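Local atomic coordinates of envelope polyprotein (Puumala orthohantavirus, PDB entry 5FXU), a protein that forms the Gn ectodomain of a hantaviral surface glycoprotein, an antigenic part of the envelope that probably helps the virus enter host cells. Residues A[253-265]-A[340-352]. Sequence-based numbering, arbitrary orientation.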
loop_
_atom_site.group_PDB
_atom_site.type_symbol
_atom_site.label_atom_id
_atom_site.label_comp_id
_atom_site.label_asym_id
_atom_site.label_seq_id
_atom_site.Cartn_x
_atom_site.Cartn_y
_atom_site.Cartn_z
ATOM N N GLU A 253 10.161 -2.829 13.128
ATOM C CA GLU A 253 10.971 -2.417 12.012
ATOM C C GLU A 253 10.203 -1.742 10.902
ATOM O O GLU A 253 10.690 -0.753 10.328
ATOM C CB GLU A 253 11.764 -3.601 11.475
ATOM C CG GLU A 253 12.961 -3.880 12.345
ATOM C CD GLU A 253 13.842 -4.958 11.794
ATOM O OE1 GLU A 253 13.429 -5.715 10.865
ATOM O OE2 GLU A 253 14.966 -5.035 12.332
ATOM N N VAL A 254 9.010 -2.254 10.600
ATOM C CA VAL A 254 8.206 -1.684 9.542
ATOM C C VAL A 254 7.720 -0.303 9.965
ATOM O O VAL A 254 7.745 0.637 9.175
ATOM C CB VAL A 254 7.021 -2.576 9.173
ATOM C CG1 VAL A 254 6.068 -1.849 8.234
ATOM C CG2 VAL A 254 7.499 -3.868 8.508
ATOM N N LEU A 255 7.269 -0.189 11.212
ATOM C CA LEU A 255 6.793 1.082 11.700
ATOM C C LEU A 255 7.875 2.137 11.690
ATOM O O LEU A 255 7.576 3.274 11.349
ATOM C CB LEU A 255 6.217 0.990 13.106
ATOM C CG LEU A 255 4.784 0.503 13.156
ATOM C CD1 LEU A 255 4.514 -0.012 14.557
ATOM C CD2 LEU A 255 3.792 1.598 12.795
ATOM N N SER A 256 9.093 1.779 12.112
ATOM C CA SER A 256 10.185 2.746 12.107
ATOM C C SER A 256 10.529 3.203 10.670
ATOM O O SER A 256 10.604 4.405 10.426
ATOM C CB SER A 256 11.382 2.274 12.930
ATOM O OG SER A 256 11.807 1.049 12.465
ATOM N N ARG A 257 10.624 2.267 9.724
ATOM C CA ARG A 257 10.864 2.638 8.327
ATOM C C ARG A 257 9.701 3.480 7.767
ATOM O O ARG A 257 9.941 4.411 7.015
ATOM C CB ARG A 257 11.153 1.435 7.453
ATOM C CG ARG A 257 12.332 0.590 7.896
ATOM C CD ARG A 257 13.629 0.784 7.121
ATOM N NE ARG A 257 14.896 0.193 7.647
ATOM C CZ ARG A 257 15.151 -0.394 8.843
ATOM N NH1 ARG A 257 14.230 -0.643 9.805
ATOM N NH2 ARG A 257 16.415 -0.783 9.086
ATOM N N MET A 258 8.459 3.183 8.157
ATOM C CA MET A 258 7.328 4.035 7.787
ATOM C C MET A 258 7.481 5.439 8.344
ATOM O O MET A 258 7.210 6.402 7.651
ATOM C CB MET A 258 5.982 3.458 8.249
ATOM C CG MET A 258 5.455 2.327 7.377
ATOM S SD MET A 258 3.958 1.573 8.054
ATOM C CE MET A 258 3.555 0.404 6.766
ATOM N N ALA A 259 7.897 5.543 9.599
ATOM C CA ALA A 259 8.039 6.826 10.251
ATOM C C ALA A 259 9.110 7.697 9.599
ATOM O O ALA A 259 8.918 8.881 9.467
ATOM C CB ALA A 259 8.306 6.654 11.727
ATOM N N PHE A 260 10.181 7.096 9.096
ATOM C CA PHE A 260 11.234 7.856 8.411
ATOM C C PHE A 260 10.991 8.026 6.885
ATOM O O PHE A 260 11.400 9.031 6.317
ATOM C CB PHE A 260 12.610 7.296 8.783
ATOM C CG PHE A 260 12.998 7.626 10.214
ATOM C CD1 PHE A 260 13.429 8.934 10.563
ATOM C CD2 PHE A 260 12.871 6.667 11.240
ATOM C CE1 PHE A 260 13.765 9.247 11.885
ATOM C CE2 PHE A 260 13.205 6.978 12.567
ATOM C CZ PHE A 260 13.646 8.265 12.888
ATOM N N ALA A 261 10.266 7.097 6.251
ATOM C CA ALA A 261 9.901 7.202 4.847
ATOM C C ALA A 261 8.392 6.969 4.693
ATOM O O ALA A 261 7.959 5.900 4.244
ATOM C CB ALA A 261 10.701 6.198 4.022
ATOM N N PRO A 262 7.586 7.983 5.047
ATOM C CA PRO A 262 6.156 7.840 5.036
ATOM C C PRO A 262 5.499 7.652 3.671
ATOM O O PRO A 262 4.374 7.194 3.656
ATOM C CB PRO A 262 5.673 9.124 5.690
ATOM C CG PRO A 262 6.787 10.094 5.543
ATOM C CD PRO A 262 7.993 9.237 5.708
ATOM N N HIS A 263 6.188 7.948 2.566
ATOM C CA HIS A 263 5.684 7.637 1.202
ATOM C C HIS A 263 6.375 6.425 0.562
ATOM O O HIS A 263 6.317 6.263 -0.637
ATOM C CB HIS A 263 5.835 8.895 0.315
ATOM C CG HIS A 263 5.015 10.041 0.818
ATOM N ND1 HIS A 263 3.648 10.104 0.630
ATOM C CD2 HIS A 263 5.341 11.111 1.577
ATOM C CE1 HIS A 263 3.171 11.178 1.224
ATOM N NE2 HIS A 263 4.175 11.802 1.814
ATOM N N GLY A 264 7.028 5.586 1.376
ATOM C CA GLY A 264 7.694 4.385 0.891
ATOM C C GLY A 264 9.143 4.613 0.505
ATOM O O GLY A 264 9.607 5.754 0.464
ATOM N N GLU A 265 9.827 3.522 0.173
ATOM C CA GLU A 265 11.263 3.517 -0.122
ATOM C C GLU A 265 11.486 3.003 -1.544
ATOM O O GLU A 265 10.699 2.202 -2.040
ATOM C CB GLU A 265 12.060 2.687 0.889
ATOM C CG GLU A 265 11.835 3.113 2.323
ATOM C CD GLU A 265 12.551 2.273 3.370
ATOM O OE1 GLU A 265 12.590 1.054 3.224
ATOM O OE2 GLU A 265 13.048 2.844 4.378
ATOM N N THR A 340 -1.851 12.622 6.748
ATOM C CA THR A 340 -2.446 11.451 6.151
ATOM C C THR A 340 -1.599 10.217 6.354
ATOM O O THR A 340 -0.412 10.322 6.672
ATOM C CB THR A 340 -2.601 11.617 4.628
ATOM O OG1 THR A 340 -1.308 11.746 4.030
ATOM C CG2 THR A 340 -3.430 12.837 4.296
ATOM N N LEU A 341 -2.232 9.063 6.107
ATOM C CA LEU A 341 -1.573 7.759 5.998
ATOM C C LEU A 341 -1.784 7.245 4.591
ATOM O O LEU A 341 -2.885 7.366 4.037
ATOM C CB LEU A 341 -2.172 6.745 6.974
ATOM C CG LEU A 341 -1.791 6.935 8.446
ATOM C CD1 LEU A 341 -2.759 6.183 9.333
ATOM C CD2 LEU A 341 -0.378 6.474 8.708
ATOM N N PRO A 342 -0.744 6.646 4.002
ATOM C CA PRO A 342 -0.909 6.157 2.644
ATOM C C PRO A 342 -1.684 4.838 2.593
ATOM O O PRO A 342 -1.606 4.034 3.539
ATOM C CB PRO A 342 0.527 5.979 2.172
ATOM C CG PRO A 342 1.297 5.667 3.436
ATOM C CD PRO A 342 0.640 6.497 4.491
ATOM N N LEU A 343 -2.396 4.616 1.483
ATOM C CA LEU A 343 -3.187 3.399 1.280
ATOM C C LEU A 343 -2.334 2.152 1.118
ATOM O O LEU A 343 -2.702 1.081 1.604
ATOM C CB LEU A 343 -4.122 3.529 0.070
ATOM C CG LEU A 343 -5.292 4.485 0.172
ATOM C CD1 LEU A 343 -6.399 3.969 -0.744
ATOM C CD2 LEU A 343 -5.830 4.688 1.577
ATOM N N THR A 344 -1.226 2.295 0.402
ATOM C CA THR A 344 -0.226 1.246 0.274
ATOM C C THR A 344 1.138 1.817 0.599
ATOM O O THR A 344 1.342 3.022 0.516
ATOM C CB THR A 344 -0.166 0.645 -1.135
ATOM O OG1 THR A 344 0.411 1.595 -2.046
ATOM C CG2 THR A 344 -1.565 0.228 -1.601
ATOM N N TRP A 345 2.047 0.940 0.997
ATOM C CA TRP A 345 3.384 1.340 1.427
ATOM C C TRP A 345 4.349 0.211 1.102
ATOM O O TRP A 345 4.096 -0.947 1.456
ATOM C CB TRP A 345 3.413 1.624 2.936
ATOM C CG TRP A 345 4.746 2.144 3.425
ATOM C CD1 TRP A 345 5.125 3.440 3.504
ATOM C CD2 TRP A 345 5.853 1.370 3.884
ATOM N NE1 TRP A 345 6.408 3.535 3.993
ATOM C CE2 TRP A 345 6.884 2.276 4.229
ATOM C CE3 TRP A 345 6.079 -0.003 4.044
ATOM C CZ2 TRP A 345 8.134 1.855 4.730
ATOM C CZ3 TRP A 345 7.329 -0.434 4.548
ATOM C CH2 TRP A 345 8.332 0.494 4.887
ATOM N N THR A 346 5.423 0.558 0.406
ATOM C CA THR A 346 6.438 -0.381 -0.010
ATOM C C THR A 346 7.771 0.110 0.547
ATOM O O THR A 346 8.150 1.276 0.375
ATOM C CB THR A 346 6.473 -0.529 -1.553
ATOM O OG1 THR A 346 5.182 -0.972 -2.024
ATOM C CG2 THR A 346 7.495 -1.556 -1.978
ATOM N N GLY A 347 8.467 -0.784 1.248
ATOM C CA GLY A 347 9.786 -0.495 1.787
ATOM C C GLY A 347 10.592 -1.745 2.041
ATOM O O GLY A 347 10.258 -2.810 1.552
ATOM N N PHE A 348 11.680 -1.593 2.786
ATOM C CA PHE A 348 12.637 -2.669 3.033
ATOM C C PHE A 348 12.995 -2.723 4.510
ATOM O O PHE A 348 13.153 -1.685 5.143
ATOM C CB PHE A 348 13.887 -2.477 2.185
ATOM C CG PHE A 348 13.600 -2.446 0.712
ATOM C CD1 PHE A 348 13.237 -1.260 0.081
ATOM C CD2 PHE A 348 13.659 -3.612 -0.045
ATOM C CE1 PHE A 348 12.955 -1.231 -1.286
ATOM C CE2 PHE A 348 13.392 -3.588 -1.412
ATOM C CZ PHE A 348 13.029 -2.401 -2.033
ATOM N N ILE A 349 13.097 -3.936 5.051
ATOM C CA ILE A 349 13.563 -4.146 6.418
ATOM C C ILE A 349 14.632 -5.239 6.459
ATOM O O ILE A 349 14.574 -6.213 5.676
ATOM C CB ILE A 349 12.410 -4.483 7.396
ATOM C CG1 ILE A 349 11.762 -5.839 7.078
ATOM C CG2 ILE A 349 11.377 -3.366 7.384
ATOM C CD1 ILE A 349 10.784 -6.329 8.128
ATOM N N PRO A 350 15.613 -5.091 7.370
ATOM C CA PRO A 350 16.596 -6.145 7.576
ATOM C C PRO A 350 16.012 -7.295 8.392
ATOM O O PRO A 350 15.367 -7.053 9.403
ATOM C CB PRO A 350 17.699 -5.429 8.344
ATOM C CG PRO A 350 16.995 -4.372 9.124
ATOM C CD PRO A 350 15.854 -3.935 8.255
ATOM N N LEU A 351 16.210 -8.528 7.938
ATOM C CA LEU A 351 15.805 -9.704 8.699
ATOM C C LEU A 351 17.004 -10.551 9.094
ATOM O O LEU A 351 17.888 -10.789 8.278
ATOM C CB LEU A 351 14.867 -10.597 7.893
ATOM C CG LEU A 351 13.476 -10.071 7.570
ATOM C CD1 LEU A 351 12.686 -10.940 6.604
ATOM C CD2 LEU A 351 12.679 -9.890 8.839
ATOM N N PRO A 352 17.019 -11.033 10.345
ATOM C CA PRO A 352 18.011 -12.005 10.750
ATOM C C PRO A 352 17.598 -13.402 10.292
ATOM O O PRO A 352 16.409 -13.730 10.280
ATOM C CB PRO A 352 17.989 -11.896 12.266
ATOM C CG PRO A 352 16.580 -11.566 12.585
ATOM C CD PRO A 352 16.071 -10.745 11.434
HETATM O O HOH W 1 5.056 3.047 -1.153
#
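With chi1 at -176°, Trp345 swings its indole away from its own backbone N and under the helix ending at Phe260, where Met258, stretched out along its length, lies over one face. Met258 CG sits 3.5 Å from Trp345 CE2, a CH-pi contact above the five-membered ring; the sulfur follows farther off as a Met-aromatic contact, and the CE methyl reaches Trp345 CE3. A long, flexible thioether suits this place because it can drape along a broad flat ring, and tryptophan suits its own by joining that apolar face to an N-H at the edge. The backbone of Gly347, with no side chain, passes close over the opposite face, its N offset toward the rim. At the ring edge, Trp345 NE1 donates to Ala261 O at 2.8 Å, nearly straight (173°) and in the ring plane. Ala261 O also accepts from Gly264 N across the type I turn that follows the helix, so one carbonyl ties together turn and indole.

Beyond the turn the backbone joins the strand: Glu265 N donates to Thr346 O at 2.8 Å, and the Glu265 side chain is long enough to bring OE1 to 2.8 Å from Phe348 N, taking that amide's hydrogen bond. Val254 adds branched apolar cover, CG1 near Trp345 CZ3 and CG2 against Ile349 CG2. Arg257 bends at chi2 (-102°), laying one guanidinium face over Pro350 CD, with NH2 3.3 Å from that carbon.

Helix 249-260 thus packs on strand 340-354 of the Gn head through apolar contacts and the Arg257-Pro350 stack, while directional bonds at the indole N-H, Thr346 O and the Phe348 amide fix the turn; that amide probably offsets the charge on Glu265 OE1 only partly, since Phe348 O lies nearby.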